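PDB 3TVA: xylose isomerase domain protein TIM barrel from Planctomyces limnophilus, which probably acts as an isomerase of the xylose isomerase-like TIM-barrel family and binds a magnesium ion. Local coordinates for residues E28-L33 and A63-T68; N195-L200 and M240-T245; V231-G236 and E278-L283; R260-D265 and K270-S275. All blocks are in the same frame, centred on the assembly; numbering follows the deposited sequence. Where two conformers were deposited one is given.

Contact 1: residues E28-L33 and A63-T68; sequences EVAQDL and AGIQVT
On the outside of a TIM barrel, near the N-terminal ends of its strands, helix 28-32 packs through Ala30 and Gln31 on Ala63 and Ile65, which lie where helix 50-62 turns into the next strand. Gln31 does most of the touching on its side. Its chain runs extended beyond CG, so that CG, CD and OE1 all pass alongside one methyl: Gln31 CG lies 3.5 Å from Ala63 CB, and Gln31 OE1 is 3.6 Å from the same Ala63 CB. The amide nitrogen stands a little farther off, Gln31 NE2 being 4.1 Å from Ala63 CB. No hydrogen bond joins the two segments, and the glutamine contributes van der Waals contact here. Gly64 follows with a positive phi of 70° in a Schellman motif that ends helix 50-62, and this reversal sends the chain into the barrel strand 66-71, third in the parallel series after 13-18 and 37-41. Ile65, at the entry to that strand, points back at helix 28-32. Its CG1 is anti to the carbonyl carbon (chi1 -71°) and carries CD1 between two residues of the helix: Ile65 CD1 lies 4.0 Å from Ala30 CB and 4.1 Å from Gln31 CG. The isoleucine and glutamine side chains cross at about a right angle. Ala30 and Ile65, both buried, also touch Val38 of strand 37-41. Next to this apolar patch, Glu28 OE2 forms a salt bridge with Lys59 NZ, which ties helix 28-32 to helix 50-62 itself.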
# COMPACT_ATOMS: atom_id res chain seq x y z
N GLU A 28 -8.09 13.16 11.60
CA GLU A 28 -9.33 13.87 11.92
C GLU A 28 -10.40 13.67 10.84
O GLU A 28 -11.60 13.65 11.12
CB GLU A 28 -9.02 15.34 12.14
CG GLU A 28 -8.22 15.62 13.41
CD GLU A 28 -6.71 15.34 13.28
OE1 GLU A 28 -6.24 15.01 12.17
OE2 GLU A 28 -6.00 15.46 14.30
N VAL A 29 -9.95 13.49 9.60
CA VAL A 29 -10.86 13.27 8.49
C VAL A 29 -11.43 11.84 8.56
O VAL A 29 -12.64 11.63 8.38
CB VAL A 29 -10.14 13.52 7.13
CG1 VAL A 29 -10.99 13.04 5.97
CG2 VAL A 29 -9.78 15.02 6.99
N ALA A 30 -10.57 10.87 8.85
CA ALA A 30 -11.02 9.49 9.06
C ALA A 30 -12.09 9.43 10.15
O ALA A 30 -13.06 8.68 10.05
CB ALA A 30 -9.84 8.62 9.43
N GLN A 31 -11.92 10.26 11.18
CA GLN A 31 -12.85 10.37 12.30
C GLN A 31 -14.21 10.90 11.88
O GLN A 31 -15.25 10.33 12.24
CB GLN A 31 -12.30 11.33 13.34
CG GLN A 31 -11.41 10.71 14.39
CD GLN A 31 -11.16 11.66 15.55
OE1 GLN A 31 -11.93 11.70 16.52
NE2 GLN A 31 -10.11 12.46 15.44
N ASP A 32 -14.19 12.00 11.13
CA ASP A 32 -15.40 12.63 10.60
C ASP A 32 -16.20 11.61 9.78
O ASP A 32 -17.42 11.51 9.92
CB ASP A 32 -15.04 13.84 9.73
CG ASP A 32 -14.31 14.95 10.51
OD1 ASP A 32 -14.50 15.04 11.74
OD2 ASP A 32 -13.57 15.74 9.88
N LEU A 33 -15.51 10.84 8.94
CA LEU A 33 -16.14 9.82 8.10
C LEU A 33 -16.55 8.56 8.88
O LEU A 33 -17.27 7.71 8.36
CB LEU A 33 -15.19 9.42 6.96
CG LEU A 33 -14.83 10.54 5.99
CD1 LEU A 33 -13.79 10.05 4.98
CD2 LEU A 33 -16.08 11.06 5.31
N ALA A 63 -10.16 7.89 19.21
CA ALA A 63 -10.99 8.06 18.02
C ALA A 63 -11.76 6.78 17.61
O ALA A 63 -12.55 6.81 16.68
CB ALA A 63 -10.14 8.57 16.85
N GLY A 64 -11.52 5.67 18.31
CA GLY A 64 -12.12 4.40 17.92
C GLY A 64 -11.55 3.82 16.63
O GLY A 64 -12.24 3.14 15.88
N ILE A 65 -10.28 4.09 16.35
CA ILE A 65 -9.70 3.68 15.08
C ILE A 65 -8.55 2.69 15.25
O ILE A 65 -7.62 2.93 16.02
CB ILE A 65 -9.19 4.91 14.29
CG1 ILE A 65 -10.37 5.73 13.76
CG2 ILE A 65 -8.27 4.47 13.16
CD1 ILE A 65 -9.96 7.05 13.13
N GLN A 66 -8.62 1.60 14.49
CA GLN A 66 -7.56 0.60 14.47
C GLN A 66 -6.59 0.82 13.30
O GLN A 66 -7.02 1.01 12.16
CB GLN A 66 -8.19 -0.81 14.39
CG GLN A 66 -7.19 -1.96 14.42
CD GLN A 66 -7.82 -3.30 14.01
OE1 GLN A 66 -9.03 -3.40 13.78
NE2 GLN A 66 -6.99 -4.34 13.90
N VAL A 67 -5.29 0.80 13.59
CA VAL A 67 -4.26 0.99 12.58
C VAL A 67 -3.80 -0.37 12.06
O VAL A 67 -3.28 -1.17 12.82
CB VAL A 67 -3.03 1.71 13.18
CG1 VAL A 67 -1.95 1.94 12.11
CG2 VAL A 67 -3.46 3.02 13.84
N THR A 68 -4.12 -0.66 10.80
CA THR A 68 -3.83 -1.95 10.18
C THR A 68 -2.44 -2.13 9.54
O THR A 68 -1.87 -3.21 9.58
CB THR A 68 -4.96 -2.37 9.23
OG1 THR A 68 -5.07 -1.41 8.18
CG2 THR A 68 -6.30 -2.42 10.01

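Contact 2: residues N195-L200 and M240-T245; sequences NPIEAL and MEAYLT
Asn195 OD1 is gripped by two amides at the start of helix 196-200, one of them belonging to Ile197, the residue that carries most of the contact on this side. The bond from Glu198 N to Asn195 OD1 is 3.2 Å long and nearly straight (165°), lying in the carbonyl plane on a lone pair; the one from Ile197 N to Asn195 OD1, 3.1 Å, is bent and weak. This is an N-cap, and it anchors the first turn from which Ile197 reaches across to helix 240-245. The meeting itself is apolar, with no hydrogen bond between the helices. Ile197 CG1 stands beside the backbone N, and its terminal methyl presses close to the other helix: Ile197 CD1 is 3.7 Å from Tyr243 CA and 3.8 Å from Tyr243 CB. The flank of the same side chain passes Ala242, with Ile197 CG1 4.4 Å from Ala242 CB. One turn on, Leu200 CG is anti to the backbone N (chi1 175°), which brings Leu200 CD2 to 4.0 Å from Tyr243 CD1; the leucine crosses the tyrosine at about a right angle. Ile197 CD1 and Leu200 CD2 both approach the Tyr243 ring obliquely. The far end of Tyr243 is fixed by a hydrogen bond between its OH and His211 O, on a residue that binds the magnesium ion. The axes of 196-200 and 240-245 come within 10.1 Å and are 2° from parallel, the side-by-side packing of successive outer helices in a TIM barrel.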
# COMPACT_ATOMS: atom_id res chain seq x y z
N ASN A 195 -3.55 -6.53 -16.68
CA ASN A 195 -4.87 -6.49 -16.07
C ASN A 195 -4.82 -6.83 -14.60
O ASN A 195 -4.36 -7.91 -14.22
CB ASN A 195 -5.87 -7.42 -16.77
CG ASN A 195 -7.29 -7.24 -16.23
OD1 ASN A 195 -7.70 -7.91 -15.26
ND2 ASN A 195 -8.04 -6.31 -16.83
N PRO A 196 -5.30 -5.90 -13.76
CA PRO A 196 -5.21 -6.01 -12.30
C PRO A 196 -6.05 -7.15 -11.70
O PRO A 196 -5.58 -7.76 -10.74
CB PRO A 196 -5.70 -4.65 -11.82
CG PRO A 196 -6.57 -4.13 -12.94
CD PRO A 196 -5.91 -4.63 -14.19
N ILE A 197 -7.23 -7.45 -12.23
CA ILE A 197 -8.01 -8.55 -11.66
C ILE A 197 -7.34 -9.91 -11.94
O ILE A 197 -7.31 -10.77 -11.07
CB ILE A 197 -9.48 -8.58 -12.14
CG1 ILE A 197 -10.12 -7.19 -12.06
CG2 ILE A 197 -10.30 -9.59 -11.31
CD1 ILE A 197 -9.92 -6.49 -10.73
N GLU A 198 -6.78 -10.08 -13.14
CA GLU A 198 -6.01 -11.29 -13.44
C GLU A 198 -4.77 -11.43 -12.54
O GLU A 198 -4.42 -12.52 -12.12
CB GLU A 198 -5.58 -11.32 -14.91
CG GLU A 198 -6.75 -11.44 -15.88
CD GLU A 198 -6.35 -11.18 -17.33
OE1 GLU A 198 -5.15 -11.28 -17.66
OE2 GLU A 198 -7.26 -10.86 -18.14
N ALA A 199 -4.11 -10.31 -12.26
CA ALA A 199 -2.93 -10.35 -11.41
C ALA A 199 -3.32 -10.75 -9.98
O ALA A 199 -2.63 -11.52 -9.35
CB ALA A 199 -2.20 -9.01 -11.40
N LEU A 200 -4.43 -10.19 -9.50
CA LEU A 200 -4.96 -10.54 -8.18
C LEU A 200 -5.18 -12.04 -8.03
O LEU A 200 -4.82 -12.61 -7.00
CB LEU A 200 -6.28 -9.81 -7.94
CG LEU A 200 -6.99 -10.18 -6.64
CD1 LEU A 200 -6.13 -9.84 -5.41
CD2 LEU A 200 -8.35 -9.48 -6.58
N MSE A 240 -14.63 -1.94 -9.99
CA MSE A 240 -14.78 -2.12 -8.54
C MSE A 240 -15.59 -3.36 -8.15
O MSE A 240 -15.21 -4.09 -7.23
CB MSE A 240 -15.36 -0.86 -7.90
CG MSE A 240 -14.86 -0.59 -6.47
SE MSE A 240 -12.90 -0.67 -6.18
CE MSE A 240 -12.26 0.25 -7.78
N GLU A 241 -16.69 -3.61 -8.84
CA GLU A 241 -17.47 -4.80 -8.56
C GLU A 241 -16.70 -6.07 -8.94
O GLU A 241 -16.70 -7.06 -8.19
CB GLU A 241 -18.86 -4.76 -9.24
CG GLU A 241 -19.68 -5.98 -8.91
CD GLU A 241 -21.17 -5.73 -8.92
OE1 GLU A 241 -21.91 -6.59 -8.38
OE2 GLU A 241 -21.61 -4.69 -9.47
N ALA A 242 -16.00 -6.04 -10.07
CA ALA A 242 -15.14 -7.16 -10.47
C ALA A 242 -14.02 -7.43 -9.45
O ALA A 242 -13.71 -8.58 -9.12
CB ALA A 242 -14.55 -6.90 -11.86
N TYR A 243 -13.42 -6.35 -8.94
CA TYR A 243 -12.34 -6.43 -7.96
C TYR A 243 -12.83 -7.03 -6.63
O TYR A 243 -12.24 -7.97 -6.11
CB TYR A 243 -11.79 -5.01 -7.74
CG TYR A 243 -10.67 -4.83 -6.73
CD1 TYR A 243 -9.59 -5.70 -6.69
CD2 TYR A 243 -10.68 -3.75 -5.85
CE1 TYR A 243 -8.55 -5.50 -5.77
CE2 TYR A 243 -9.65 -3.54 -4.94
CZ TYR A 243 -8.59 -4.42 -4.90
OH TYR A 243 -7.55 -4.21 -4.01
N LEU A 244 -13.91 -6.46 -6.08
CA LEU A 244 -14.47 -6.94 -4.82
C LEU A 244 -15.03 -8.37 -4.90
O LEU A 244 -14.87 -9.14 -3.95
CB LEU A 244 -15.52 -5.98 -4.28
CG LEU A 244 -15.02 -4.94 -3.27
CD1 LEU A 244 -13.90 -4.14 -3.86
CD2 LEU A 244 -16.16 -4.02 -2.79
N THR A 245 -15.66 -8.72 -6.01
CA THR A 245 -16.23 -10.05 -6.15
C THR A 245 -15.10 -11.08 -6.23
O THR A 245 -15.21 -12.18 -5.70
CB THR A 245 -17.19 -10.15 -7.36
OG1 THR A 245 -18.07 -9.00 -7.38
CG2 THR A 245 -18.02 -11.40 -7.28

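Contact 3: residues V231-G236 and E278-L283; sequences VALGTG and ELLTGL
Leu233 CD2 meets two leucines of helix 278-283. It faces the branch of one, with Leu233 CD2 3.8 Å from Leu280 CG and 3.9 Å from Leu280 CD1, and these two side chains cross at about a right angle. The second leucine comes in beside it: Leu279 CD2 is 4.2 Å from Leu233 CD2. Leu279 CD2 also rests on the loop backbone, 4.0 Å from Gly234 CA, because Leu279 CG is anti to its own N (chi1 176°) and extends toward the loop. Gly234, with a phi of 93° and no side chain, lets Leu279 CD2 lie against its CA. The shape comes from a type II beta turn, Ala232 to Thr235, in which Ala232 O accepts twice from the same residue: Thr235 N reaches it at 3.0 Å and Thr235 OG1 at 2.7 Å. Asp214 OD2 holds the turn from outside through Gly234 N and, weakly, Gly236 N. The loop leads from strand 229-231 to helix 240-249, whose Met240, a selenomethionine, touches both Leu233 and Leu279, while Leu280 reaches inward to Cys212 of strand 207-216.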
# COMPACT_ATOMS: atom_id res chain seq x y z
N VAL A 231 -8.38 8.30 -10.87
CA VAL A 231 -9.69 8.95 -10.85
C VAL A 231 -10.49 8.47 -9.63
O VAL A 231 -10.12 7.50 -8.99
CB VAL A 231 -10.50 8.65 -12.14
CG1 VAL A 231 -9.83 9.29 -13.35
CG2 VAL A 231 -10.64 7.14 -12.34
N ALA A 232 -11.59 9.16 -9.33
CA ALA A 232 -12.46 8.80 -8.22
C ALA A 232 -12.94 7.34 -8.31
O ALA A 232 -13.18 6.83 -9.40
CB ALA A 232 -13.66 9.76 -8.15
N LEU A 233 -13.04 6.69 -7.16
CA LEU A 233 -13.34 5.26 -7.11
C LEU A 233 -14.61 4.93 -7.90
O LEU A 233 -15.65 5.56 -7.70
CB LEU A 233 -13.51 4.81 -5.67
CG LEU A 233 -13.26 3.32 -5.44
CD1 LEU A 233 -11.77 3.04 -5.60
CD2 LEU A 233 -13.76 2.86 -4.08
N GLY A 234 -14.51 3.97 -8.81
CA GLY A 234 -15.65 3.55 -9.61
C GLY A 234 -15.78 4.25 -10.95
O GLY A 234 -16.59 3.84 -11.78
N THR A 235 -15.03 5.33 -11.15
CA THR A 235 -15.11 6.04 -12.43
C THR A 235 -14.00 5.64 -13.40
O THR A 235 -13.95 6.14 -14.52
CB THR A 235 -15.13 7.58 -12.25
OG1 THR A 235 -13.90 8.02 -11.66
CG2 THR A 235 -16.30 7.99 -11.36
N GLY A 236 -13.12 4.74 -12.97
CA GLY A 236 -11.99 4.32 -13.79
C GLY A 236 -12.13 2.97 -14.46
O GLY A 236 -13.24 2.51 -14.71
N GLU A 278 -19.41 5.29 0.19
CA GLU A 278 -20.78 4.92 -0.19
C GLU A 278 -20.81 3.76 -1.20
O GLU A 278 -21.61 2.82 -1.07
CB GLU A 278 -21.53 6.13 -0.75
CG GLU A 278 -22.92 5.78 -1.25
CD GLU A 278 -23.64 6.98 -1.82
OE1 GLU A 278 -24.87 7.08 -1.62
OE2 GLU A 278 -22.98 7.81 -2.48
N LEU A 279 -19.96 3.83 -2.22
CA LEU A 279 -19.84 2.76 -3.20
C LEU A 279 -19.42 1.42 -2.57
O LEU A 279 -20.01 0.37 -2.85
CB LEU A 279 -18.85 3.17 -4.29
CG LEU A 279 -18.58 2.08 -5.32
CD1 LEU A 279 -19.85 1.85 -6.16
CD2 LEU A 279 -17.40 2.42 -6.20
N LEU A 280 -18.40 1.45 -1.71
CA LEU A 280 -17.91 0.21 -1.11
C LEU A 280 -18.90 -0.37 -0.11
O LEU A 280 -19.00 -1.59 0.05
CB LEU A 280 -16.55 0.42 -0.44
CG LEU A 280 -15.38 0.74 -1.38
CD1 LEU A 280 -14.13 1.07 -0.58
CD2 LEU A 280 -15.11 -0.42 -2.33
N THR A 281 -19.63 0.51 0.56
CA THR A 281 -20.61 0.08 1.55
C THR A 281 -21.75 -0.69 0.86
O THR A 281 -22.20 -1.72 1.36
CB THR A 281 -21.14 1.28 2.36
OG1 THR A 281 -20.06 1.85 3.11
CG2 THR A 281 -22.26 0.86 3.31
N GLY A 282 -22.19 -0.19 -0.29
CA GLY A 282 -23.20 -0.87 -1.09
C GLY A 282 -22.69 -2.19 -1.64
O GLY A 282 -23.39 -3.20 -1.62
N LEU A 283 -21.45 -2.22 -2.13
CA LEU A 283 -20.91 -3.46 -2.68
C LEU A 283 -20.68 -4.50 -1.58
O LEU A 283 -20.92 -5.69 -1.78
CB LEU A 283 -19.63 -3.22 -3.49
CG LEU A 283 -19.80 -2.46 -4.82
CD1 LEU A 283 -18.44 -2.08 -5.38
CD2 LEU A 283 -20.60 -3.27 -5.83

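Contact 4: residues R260-D265 and K270-S275; sequences REIPHD and KKDLAS
Arg260 NE gives its hydrogen to Asp272 OD2 over 2.8 Å at 158°, a salt bridge between the loop after strand 256-258 and the second turn of helix 266-287. The acceptor sits at the edge of the guanidinium, near its plane, while the donor meets Asp272 OD2 on the anti side, 23° out of the carboxylate plane. The two flat groups are nearly coplanar, 9° apart, yet only NE bonds the carboxylate directly. Arg260 NH2 instead gives a weak bond to the oxygen of water 1 at 3.4 Å, and this water lies next to Asp272 OD2. The other carboxylate oxygen, Asp272 OD1, accepts from Gln268 NE2 one turn earlier, which fixes the rotation of the group. Arg260 NH1 is satisfied by a salt bridge to Glu230 OE2, an oxygen that also takes Glu261 N. The two acids balance the charge of the guanidinium and fix its orientation. Arg260 O accepts from Gln269 NE2 and, weakly, from Ile262 N. A bend at chi2 turns the outer chain of Arg260 to Asp272. Nearer the backbone, Arg260 CB packs 4.0 Å from Leu273 CD2. Ile262 CD1 lies 3.7 Å above one face of the Arg260 guanidinium, offset toward its rim. The type I turn from Ile262 to Asp265 then delivers Asp265 as N-cap, with a weak bond from Gln268 N to Asp265 OD1. The loop of residues 259-265 links strand 256-258 to helix 266-287, and Glu230 of strand 229-231 pairs with NH1 of the same guanidinium.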
# COMPACT_ATOMS: atom_id res chain seq x y z
N ARG A 260 -6.95 7.74 -2.01
CA ARG A 260 -7.11 8.70 -3.10
C ARG A 260 -6.04 9.75 -2.95
O ARG A 260 -6.11 10.59 -2.02
CB ARG A 260 -8.49 9.35 -3.00
CG ARG A 260 -8.78 10.38 -4.07
CD ARG A 260 -9.42 9.76 -5.31
NE ARG A 260 -9.71 10.78 -6.32
CZ ARG A 260 -8.86 11.15 -7.27
NH1 ARG A 260 -7.65 10.58 -7.35
NH2 ARG A 260 -9.21 12.09 -8.13
N GLU A 261 -5.08 9.81 -3.87
CA GLU A 261 -4.00 10.70 -3.52
C GLU A 261 -4.16 11.98 -4.30
O GLU A 261 -3.59 12.15 -5.38
CB GLU A 261 -2.68 10.04 -3.92
CG GLU A 261 -2.63 8.53 -3.66
CD GLU A 261 -1.31 7.90 -4.08
OE1 GLU A 261 -1.23 7.38 -5.21
OE2 GLU A 261 -0.34 7.92 -3.27
N ILE A 262 -4.79 12.95 -3.65
CA ILE A 262 -4.80 14.32 -4.09
C ILE A 262 -4.80 15.18 -2.83
O ILE A 262 -5.72 15.98 -2.62
CB ILE A 262 -6.04 14.62 -4.99
CG1 ILE A 262 -7.33 14.09 -4.35
CG2 ILE A 262 -5.88 13.98 -6.36
CD1 ILE A 262 -8.59 14.45 -5.13
N PRO A 263 -3.74 15.06 -2.00
CA PRO A 263 -3.73 15.85 -0.76
C PRO A 263 -3.63 17.34 -1.04
O PRO A 263 -3.84 18.14 -0.12
CB PRO A 263 -2.48 15.34 -0.04
CG PRO A 263 -1.61 14.78 -1.12
CD PRO A 263 -2.58 14.16 -2.09
N HIS A 264 -3.27 17.71 -2.27
CA HIS A 264 -3.18 19.12 -2.67
C HIS A 264 -4.57 19.75 -2.81
O HIS A 264 -4.69 20.97 -2.89
CB HIS A 264 -2.41 19.26 -3.99
CG HIS A 264 -3.07 18.57 -5.15
ND1 HIS A 264 -3.01 17.20 -5.34
CD2 HIS A 264 -3.82 19.05 -6.17
CE1 HIS A 264 -3.68 16.88 -6.43
NE2 HIS A 264 -4.18 17.98 -6.95
N ASP A 265 -5.60 18.92 -2.85
CA ASP A 265 -6.99 19.37 -2.92
C ASP A 265 -7.80 18.65 -1.83
O ASP A 265 -8.59 17.75 -2.13
CB ASP A 265 -7.57 19.07 -4.30
CG ASP A 265 -8.90 19.75 -4.56
OD1 ASP A 265 -9.54 20.25 -3.60
OD2 ASP A 265 -9.32 19.77 -5.75
N LYS A 270 -11.48 14.59 0.30
CA LYS A 270 -12.47 14.12 1.27
C LYS A 270 -13.79 13.72 0.57
O LYS A 270 -14.36 12.68 0.91
CB LYS A 270 -12.73 15.13 2.39
CG LYS A 270 -13.60 14.56 3.52
CD LYS A 270 -14.05 15.64 4.50
CE LYS A 270 -14.88 15.05 5.62
NZ LYS A 270 -15.23 16.08 6.64
N LYS A 271 -14.24 14.53 -0.38
CA LYS A 271 -15.42 14.16 -1.18
C LYS A 271 -15.27 12.80 -1.85
O LYS A 271 -16.22 12.00 -1.86
CB LYS A 271 -15.71 15.22 -2.25
CG LYS A 271 -16.21 16.53 -1.68
CD LYS A 271 -16.53 17.56 -2.76
CE LYS A 271 -16.82 18.93 -2.15
NZ LYS A 271 -17.02 19.99 -3.18
N ASP A 272 -14.09 12.52 -2.41
CA ASP A 272 -13.91 11.25 -3.12
C ASP A 272 -13.82 10.10 -2.14
O ASP A 272 -14.24 8.98 -2.45
CB ASP A 272 -12.68 11.28 -4.05
CG ASP A 272 -12.84 12.25 -5.22
OD1 ASP A 272 -13.97 12.76 -5.45
OD2 ASP A 272 -11.84 12.51 -5.93
N LEU A 273 -13.27 10.36 -0.95
CA LEU A 273 -13.29 9.35 0.10
C LEU A 273 -14.74 9.03 0.49
O LEU A 273 -15.10 7.87 0.67
CB LEU A 273 -12.48 9.79 1.33
CG LEU A 273 -10.95 9.90 1.17
CD1 LEU A 273 -10.28 10.17 2.51
CD2 LEU A 273 -10.35 8.67 0.53
N ALA A 274 -15.57 10.07 0.61
CA ALA A 274 -16.96 9.89 0.99
C ALA A 274 -17.80 9.14 -0.06
O ALA A 274 -18.61 8.28 0.28
CB ALA A 274 -17.61 11.25 1.35
N SER A 275 -17.63 9.48 -1.34
CA SER A 275 -18.31 8.72 -2.39
C SER A 275 -17.74 7.28 -2.51
O SER A 275 -18.48 6.33 -2.76
CB SER A 275 -18.27 9.46 -3.73
OG SER A 275 -16.96 9.54 -4.24
O HOH W 1 -12.41 13.36 -8.12

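Contacts 3 and 4 use successive parts of helix 266-287, with centres 12 Å apart; they meet where Ala232 CA lies 3.9 Å from Arg260 NE. Contact 2 adjoins contact 3 through helix 240-249, Met240 CE being 3.6 Å from Leu233 CD1, and their segments alternate along the chain. Contact 1 joins the group through contact 4, where Leu33 CD1 packs 3.9 Å from Leu273 CB, and remains away from the metal. The other three lie nearer the magnesium site of Glu158, Asp184, His211 and Glu259: the side chains of Tyr243, Arg260 and Leu233 lie about 9, 10 and 11 Å from the ion.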